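Local structure of putative TetR-family transcriptional regulator (Syntrophomonas wolfei subsp. wolfei, 3LWJ) at residues I26-Y30 and Y31-I35; E57-L60 and K61-E65; A118-D121 and Q122-Q126. The protein probably binds DNA as a transcriptional regulator of the TetR family, with a predicted helix-turn-helix motif near the N-terminal end of an all-helical chain. All blocks are in the same frame, centred on the assembly; numbering follows the deposited sequence. Where two conformers were deposited one is given.

How the contacts relate
The three contacts follow one another along the chain and meet where the putative DNA-binding head joins the remaining helices. Contact 1, the turn that leads into the predicted helix-turn-helix, and contact 2, the opening of helix 56-79, have centres about 14 Å apart and are tied by a probable hydrogen bond of 2.6 Å from Tyr30 OH to Glu57 OE2. Contact 3, the first turns of helix 118-144, packs against both: Ile120 CG1 lies 3.6 Å from Tyr30 CE2, and Cys123 SG lies 3.7 Å from Lys61 CG. Centres of contacts 2 and 3 are about 10 Å apart. Contact 3 also reaches the second subunit through Asp121.

Contact 1 (I26-Y30 and Y31-I35); sequences IEKGY and YNTSI
Asn32 takes the carbonyl of Lys28, last residue of helix 10-28, and Thr33 that of Gly29 just beyond it, closing a tight turn. In the packed part, Thr33 OG1 donates to Gly29 O at 3.0 Å, coming from above the carbonyl plane, and Thr33 N adds a weak bond to the same oxygen. With OG1 beside its own backbone N (chi1 -55°), the hydroxyl and the amide can converge on that one acceptor. A valine here lacks the hydroxyl, so Gly29 O would probably lose its bond from the side chain and the turn one of its clamps. Glycine suits position 29 because its phi is positive: a side chain at these backbone angles would collide with the oxygen of Lys28 and press on Asn32 ND2. Buried Tyr30 forms a T-shaped pair with Tyr31, its edge directed at the Tyr31 face, with CD2 of Tyr30 3.8 Å above the centre of the Tyr31 ring and the planes at 82°. Tyr30 gives its hydroxyl to Glu57, whereas the Tyr31 hydroxyl is hydrogen-bonded to those of Ser116 and Ser117.

The solvent side is looser. There exposed Asn32 sends ND2 to Lys28 O at 2.8 Å in a fairly straight bond (160°), the oxygen lying in the plane of the side-chain amide. Lys28 CE passes 3.6 Å from Asn32 O while its ammonium forms a salt bridge with Asp37. From helix 10-28 the turn leads to Ser34, the N-cap of helix 35-42, at which the predicted helix-turn-helix begins, with Tyr30 and Tyr31 resting on Ile120 of helix 118-144.

Contact 2 (E57-L60 and K61-E65); sequences EDIL and KNLLE
Asn62 folds back on Asp58 across one turn of an alpha helix, helix 56-79, whose opening lies within the TetR family region. Its CG stands beside its own backbone N (chi1 -80°), and in the conformer given ND2 comes to 2.6 Å from Asp58 O; the side chain is also modelled another way, so this bond is not certain. That carbonyl also takes the helical bond from Asn62 N, which reaches it from the face opposite to that ND2 position. Asparagine fits here, short enough for its amide to turn back onto the helix. The Asp58 carboxylate instead accepts from Val54 N.

The buried faces are built from branched apolar residues four apart. Ile59 and Leu63 run alongside each other in a common direction, with CG2 and CD1 3.9 Å apart, and both touch Leu18 of helix 10-28. Leu60 and Leu64 form a second such pair, Leu64 CD1 settling 4.0 Å from Leu60 CG. Leu60 carries its CG on the side away from its backbone N (chi1 -176°), unlike the other leucines, and packs on Tyr30; Leu64 reaches Phe127 of helix 118-144. At the more open border, the aliphatic start of Lys61 lies along the helix, its CG 3.5 Å from Glu57 O.

Contact 3 (A118-D121 and Q122-Q126); sequences APID and QCLKQ
Gln122 N donates to Ala118 O at 2.8 Å, the first of four successive backbone bonds between residues four apart; Cys123, Leu124 and Lys125 repeat it onto Pro119, Ile120 and Asp121. Proline suits the first turn, where a backbone N has no helical carbonyl behind it to bond, so the missing N-H costs nothing.

Water adds a side link. It donates to Pro119 O at 2.6 Å; a weak bond to it from Gln122 NE2 holds for the given conformer only and is doubtful. The chain of Gln122, in that conformer, runs extended beyond CG along this exposed flank.

These are the opening turns of alpha helix 118-144, which packs against helix 56-79 and the second subunit.

Apolar contact between the segments comes from Ile120 and Leu124 on the buried flank, which meet at a slant, Ile120 CG2 4.1 Å from Leu124 CD1 in the conformer given. Ile120 also touches Val113 of helix 104-113, and Leu124 packs on Leu64 and Tyr110. Compact Cys123, its SG beside its own backbone N (chi1 -62°), fits against Lys61.

Polar ends look outward from the pair of segments. Buried Asp121 OD1 accepts from Gly115 N and is hydrogen-bonded to Tyr169 OH of the second subunit, while Lys125 NZ forms a salt bridge with Asp129.

Contact 1 (I26-Y30 and Y31-I35)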
# COMPACT_ATOMS: atom_id res chain seq x y z
N ILE A 26 -9.16 -13.21 12.34
CA ILE A 26 -9.21 -12.01 13.20
C ILE A 26 -8.79 -12.29 14.65
O ILE A 26 -8.04 -11.54 15.24
CB ILE A 26 -10.65 -11.42 13.25
CG1 ILE A 26 -11.01 -10.81 11.89
CG2 ILE A 26 -10.77 -10.37 14.37
CD1 ILE A 26 -10.16 -9.65 11.50
N GLU A 27 -9.25 -13.40 15.21
CA GLU A 27 -9.05 -13.71 16.64
C GLU A 27 -7.66 -14.25 16.99
O GLU A 27 -7.08 -13.87 18.01
CB GLU A 27 -10.11 -14.70 17.07
CG GLU A 27 -10.01 -15.12 18.51
CD GLU A 27 -10.94 -16.26 18.84
OE1 GLU A 27 -12.12 -16.17 18.45
OE2 GLU A 27 -10.49 -17.24 19.48
N LYS A 28 -7.14 -15.17 16.16
CA LYS A 28 -5.86 -15.85 16.42
C LYS A 28 -4.71 -15.40 15.52
O LYS A 28 -3.54 -15.69 15.82
CB LYS A 28 -6.01 -17.38 16.24
CG LYS A 28 -7.13 -18.05 17.03
CD LYS A 28 -7.15 -19.57 16.79
CE LYS A 28 -5.77 -20.21 16.99
NZ LYS A 28 -5.81 -21.71 17.16
N GLY A 29 -5.05 -14.71 14.42
CA GLY A 29 -4.08 -14.40 13.36
C GLY A 29 -4.06 -15.48 12.25
O GLY A 29 -4.10 -16.68 12.54
N TYR A 30 -4.01 -15.04 11.00
CA TYR A 30 -4.08 -15.91 9.81
C TYR A 30 -3.12 -17.11 9.86
O TYR A 30 -3.51 -18.24 9.56
CB TYR A 30 -3.84 -15.09 8.52
CG TYR A 30 -3.88 -15.94 7.28
CD1 TYR A 30 -5.07 -16.12 6.59
CD2 TYR A 30 -2.74 -16.63 6.83
CE1 TYR A 30 -5.14 -16.95 5.48
CE2 TYR A 30 -2.80 -17.45 5.71
CZ TYR A 30 -4.01 -17.62 5.05
OH TYR A 30 -4.10 -18.42 3.91
N TYR A 31 -1.87 -16.88 10.26
CA TYR A 31 -0.86 -17.94 10.29
C TYR A 31 -1.00 -18.90 11.46
O TYR A 31 -0.75 -20.12 11.30
CB TYR A 31 0.54 -17.33 10.25
CG TYR A 31 0.80 -16.75 8.88
CD1 TYR A 31 0.97 -17.60 7.78
CD2 TYR A 31 0.81 -15.39 8.67
CE1 TYR A 31 1.20 -17.11 6.53
CE2 TYR A 31 1.01 -14.87 7.40
CZ TYR A 31 1.22 -15.73 6.33
OH TYR A 31 1.44 -15.23 5.07
N ASN A 32 -1.43 -18.36 12.60
CA ASN A 32 -1.75 -19.17 13.79
C ASN A 32 -3.02 -20.00 13.68
O ASN A 32 -3.23 -20.87 14.49
CB ASN A 32 -1.90 -18.27 15.04
CG ASN A 32 -0.63 -17.48 15.38
OD1 ASN A 32 0.47 -18.01 15.35
ND2 ASN A 32 -0.80 -16.20 15.72
N THR A 33 -3.91 -19.68 12.73
CA THR A 33 -5.13 -20.50 12.51
C THR A 33 -4.83 -21.75 11.66
O THR A 33 -4.25 -21.63 10.58
CB THR A 33 -6.22 -19.71 11.79
OG1 THR A 33 -6.49 -18.51 12.51
CG2 THR A 33 -7.53 -20.56 11.62
N SER A 34 -5.24 -22.93 12.13
CA SER A 34 -5.14 -24.16 11.31
C SER A 34 -6.47 -24.61 10.67
O SER A 34 -7.57 -24.22 11.11
CB SER A 34 -4.62 -25.31 12.17
OG SER A 34 -5.57 -25.64 13.18
N ILE A 35 -6.36 -25.47 9.64
CA ILE A 35 -7.53 -26.07 9.00
C ILE A 35 -8.33 -26.82 10.07
O ILE A 35 -9.55 -26.83 10.02
CB ILE A 35 -7.16 -27.06 7.85
CG1 ILE A 35 -6.42 -26.34 6.73
CG2 ILE A 35 -8.41 -27.70 7.26
CD1 ILE A 35 -5.32 -27.17 6.11

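Contact 2 (E57-L60 and K61-E65)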
# COMPACT_ATOMS: atom_id res chain seq x y z
N GLU A 57 -5.26 -21.29 2.21
CA GLU A 57 -5.08 -20.42 1.08
C GLU A 57 -6.25 -20.55 0.11
O GLU A 57 -6.61 -19.58 -0.56
CB GLU A 57 -3.76 -20.70 0.37
CG GLU A 57 -2.56 -20.16 1.14
CD GLU A 57 -2.33 -20.86 2.47
OE1 GLU A 57 -2.31 -22.11 2.49
OE2 GLU A 57 -2.19 -20.18 3.52
N ASP A 58 -6.84 -21.74 0.01
CA ASP A 58 -8.05 -21.92 -0.78
C ASP A 58 -9.17 -21.08 -0.16
O ASP A 58 -10.00 -20.52 -0.88
CB ASP A 58 -8.45 -23.40 -0.85
CG ASP A 58 -7.57 -24.20 -1.81
OD1 ASP A 58 -7.28 -23.70 -2.92
OD2 ASP A 58 -7.18 -25.33 -1.47
N ILE A 59 -9.20 -20.99 1.17
CA ILE A 59 -10.25 -20.21 1.84
C ILE A 59 -10.06 -18.71 1.57
O ILE A 59 -11.00 -18.02 1.15
CB ILE A 59 -10.35 -20.52 3.36
CG1 ILE A 59 -10.99 -21.90 3.55
CG2 ILE A 59 -11.20 -19.48 4.06
CD1 ILE A 59 -10.76 -22.52 4.88
N LEU A 60 -8.82 -18.23 1.73
CA LEU A 60 -8.47 -16.85 1.46
C LEU A 60 -8.81 -16.50 0.00
O LEU A 60 -9.44 -15.47 -0.21
CB LEU A 60 -6.98 -16.59 1.80
CG LEU A 60 -6.46 -15.15 1.67
CD1 LEU A 60 -7.20 -14.24 2.61
CD2 LEU A 60 -4.94 -14.99 1.87
N LYS A 61 -8.44 -17.34 -0.99
CA LYS A 61 -8.79 -17.03 -2.41
C LYS A 61 -10.30 -16.88 -2.59
O LYS A 61 -10.76 -16.01 -3.34
CB LYS A 61 -8.29 -18.11 -3.42
CG LYS A 61 -6.76 -18.10 -3.73
CD LYS A 61 -6.34 -19.15 -4.83
CE LYS A 61 -4.96 -19.84 -4.57
NZ LYS A 61 -3.69 -19.23 -5.21
N ASN A 62 -11.05 -17.76 -1.94
CA ASN A 62 -12.50 -17.75 -2.04
C ASN A 62 -13.12 -16.50 -1.36
O ASN A 62 -14.04 -15.90 -1.89
CB ASN A 62 -13.09 -19.07 -1.52
CG ASN A 62 -13.02 -20.22 -2.55
OD1 ASN A 62 -14.02 -20.56 -3.17
ND2 ASN A 62 -11.83 -20.80 -2.75
N LEU A 63 -12.61 -16.12 -0.19
CA LEU A 63 -13.02 -14.86 0.47
C LEU A 63 -12.77 -13.66 -0.45
O LEU A 63 -13.62 -12.80 -0.58
CB LEU A 63 -12.27 -14.67 1.79
CG LEU A 63 -12.69 -15.57 2.95
CD1 LEU A 63 -11.63 -15.56 4.04
CD2 LEU A 63 -14.04 -15.14 3.50
N LEU A 64 -11.61 -13.61 -1.09
CA LEU A 64 -11.26 -12.48 -1.93
C LEU A 64 -11.96 -12.47 -3.30
O LEU A 64 -12.23 -11.39 -3.86
CB LEU A 64 -9.75 -12.39 -2.12
CG LEU A 64 -8.89 -12.14 -0.87
CD1 LEU A 64 -7.39 -12.42 -1.17
CD2 LEU A 64 -9.08 -10.72 -0.35
N GLU A 65 -12.23 -13.64 -3.84
CA GLU A 65 -13.06 -13.75 -5.06
C GLU A 65 -14.45 -13.15 -4.87
O GLU A 65 -14.95 -12.43 -5.73
CB GLU A 65 -13.26 -15.22 -5.45
CG GLU A 65 -12.10 -15.80 -6.23
CD GLU A 65 -12.14 -17.34 -6.32
OE1 GLU A 65 -13.16 -17.97 -5.93
OE2 GLU A 65 -11.13 -17.91 -6.80

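Contact 3 (A118-D121 and Q122-Q126)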
# COMPACT_ATOMS: atom_id res chain seq x y z
N ALA A 118 4.97 -15.75 0.18
CA ALA A 118 4.67 -15.82 -1.26
C ALA A 118 3.32 -16.48 -1.55
O ALA A 118 2.61 -16.02 -2.45
CB ALA A 118 5.78 -16.50 -2.04
N PRO A 119 2.94 -17.53 -0.81
CA PRO A 119 1.60 -18.07 -1.16
C PRO A 119 0.45 -17.10 -0.90
O PRO A 119 -0.53 -17.08 -1.64
CB PRO A 119 1.48 -19.31 -0.26
CG PRO A 119 2.86 -19.77 -0.11
CD PRO A 119 3.69 -18.48 0.03
N ILE A 120 0.55 -16.32 0.17
CA ILE A 120 -0.53 -15.37 0.53
C ILE A 120 -0.47 -14.18 -0.41
O ILE A 120 -1.50 -13.73 -0.93
CB ILE A 120 -0.45 -15.00 2.01
CG1 ILE A 120 -1.06 -16.14 2.84
CG2 ILE A 120 -1.21 -13.70 2.30
CD1 ILE A 120 -0.33 -17.48 2.79
N ASP A 121 0.75 -13.71 -0.71
CA ASP A 121 0.91 -12.68 -1.75
C ASP A 121 0.39 -13.13 -3.13
O ASP A 121 -0.24 -12.33 -3.84
CB ASP A 121 2.34 -12.19 -1.80
CG ASP A 121 2.65 -11.21 -0.67
OD1 ASP A 121 1.82 -10.29 -0.42
OD2 ASP A 121 3.73 -11.33 -0.07
N GLN A 122 0.58 -14.40 -3.50
CA GLN A 122 -0.02 -14.94 -4.73
C GLN A 122 -1.55 -14.78 -4.67
O GLN A 122 -2.17 -14.43 -5.65
CB GLN A 122 0.37 -16.44 -4.95
CG GLN A 122 1.84 -16.72 -5.44
CD GLN A 122 2.28 -18.21 -5.39
OE1 GLN A 122 3.40 -18.55 -5.79
NE2 GLN A 122 1.40 -19.10 -4.90
N CYS A 123 -2.16 -15.06 -3.52
CA CYS A 123 -3.63 -14.90 -3.40
C CYS A 123 -4.03 -13.44 -3.54
O CYS A 123 -4.98 -13.10 -4.23
CB CYS A 123 -4.14 -15.38 -2.05
SG CYS A 123 -3.88 -17.12 -1.68
N LEU A 124 -3.32 -12.54 -2.86
CA LEU A 124 -3.68 -11.13 -2.95
C LEU A 124 -3.46 -10.66 -4.37
O LEU A 124 -4.18 -9.80 -4.82
CB LEU A 124 -2.93 -10.27 -1.93
CG LEU A 124 -3.67 -10.09 -0.58
CD1 LEU A 124 -3.87 -11.44 0.18
CD2 LEU A 124 -2.95 -9.10 0.29
N LYS A 125 -2.50 -11.27 -5.09
CA LYS A 125 -2.17 -10.84 -6.46
C LYS A 125 -3.31 -11.13 -7.41
O LYS A 125 -3.63 -10.32 -8.26
CB LYS A 125 -0.85 -11.45 -6.99
CG LYS A 125 -0.38 -10.78 -8.31
CD LYS A 125 0.97 -11.36 -8.84
CE LYS A 125 1.31 -10.78 -10.19
NZ LYS A 125 0.32 -11.18 -11.25
N GLN A 126 -3.98 -12.25 -7.21
CA GLN A 126 -5.12 -12.58 -8.04
C GLN A 126 -6.29 -11.62 -7.82
O GLN A 126 -6.93 -11.18 -8.76
CB GLN A 126 -5.52 -14.06 -7.84
CG GLN A 126 -4.39 -14.97 -8.24
CD GLN A 126 -4.70 -16.45 -8.10
OE1 GLN A 126 -5.86 -16.87 -8.24
NE2 GLN A 126 -3.65 -17.25 -7.84
O HOH W 1 -1.38 -19.20 -2.98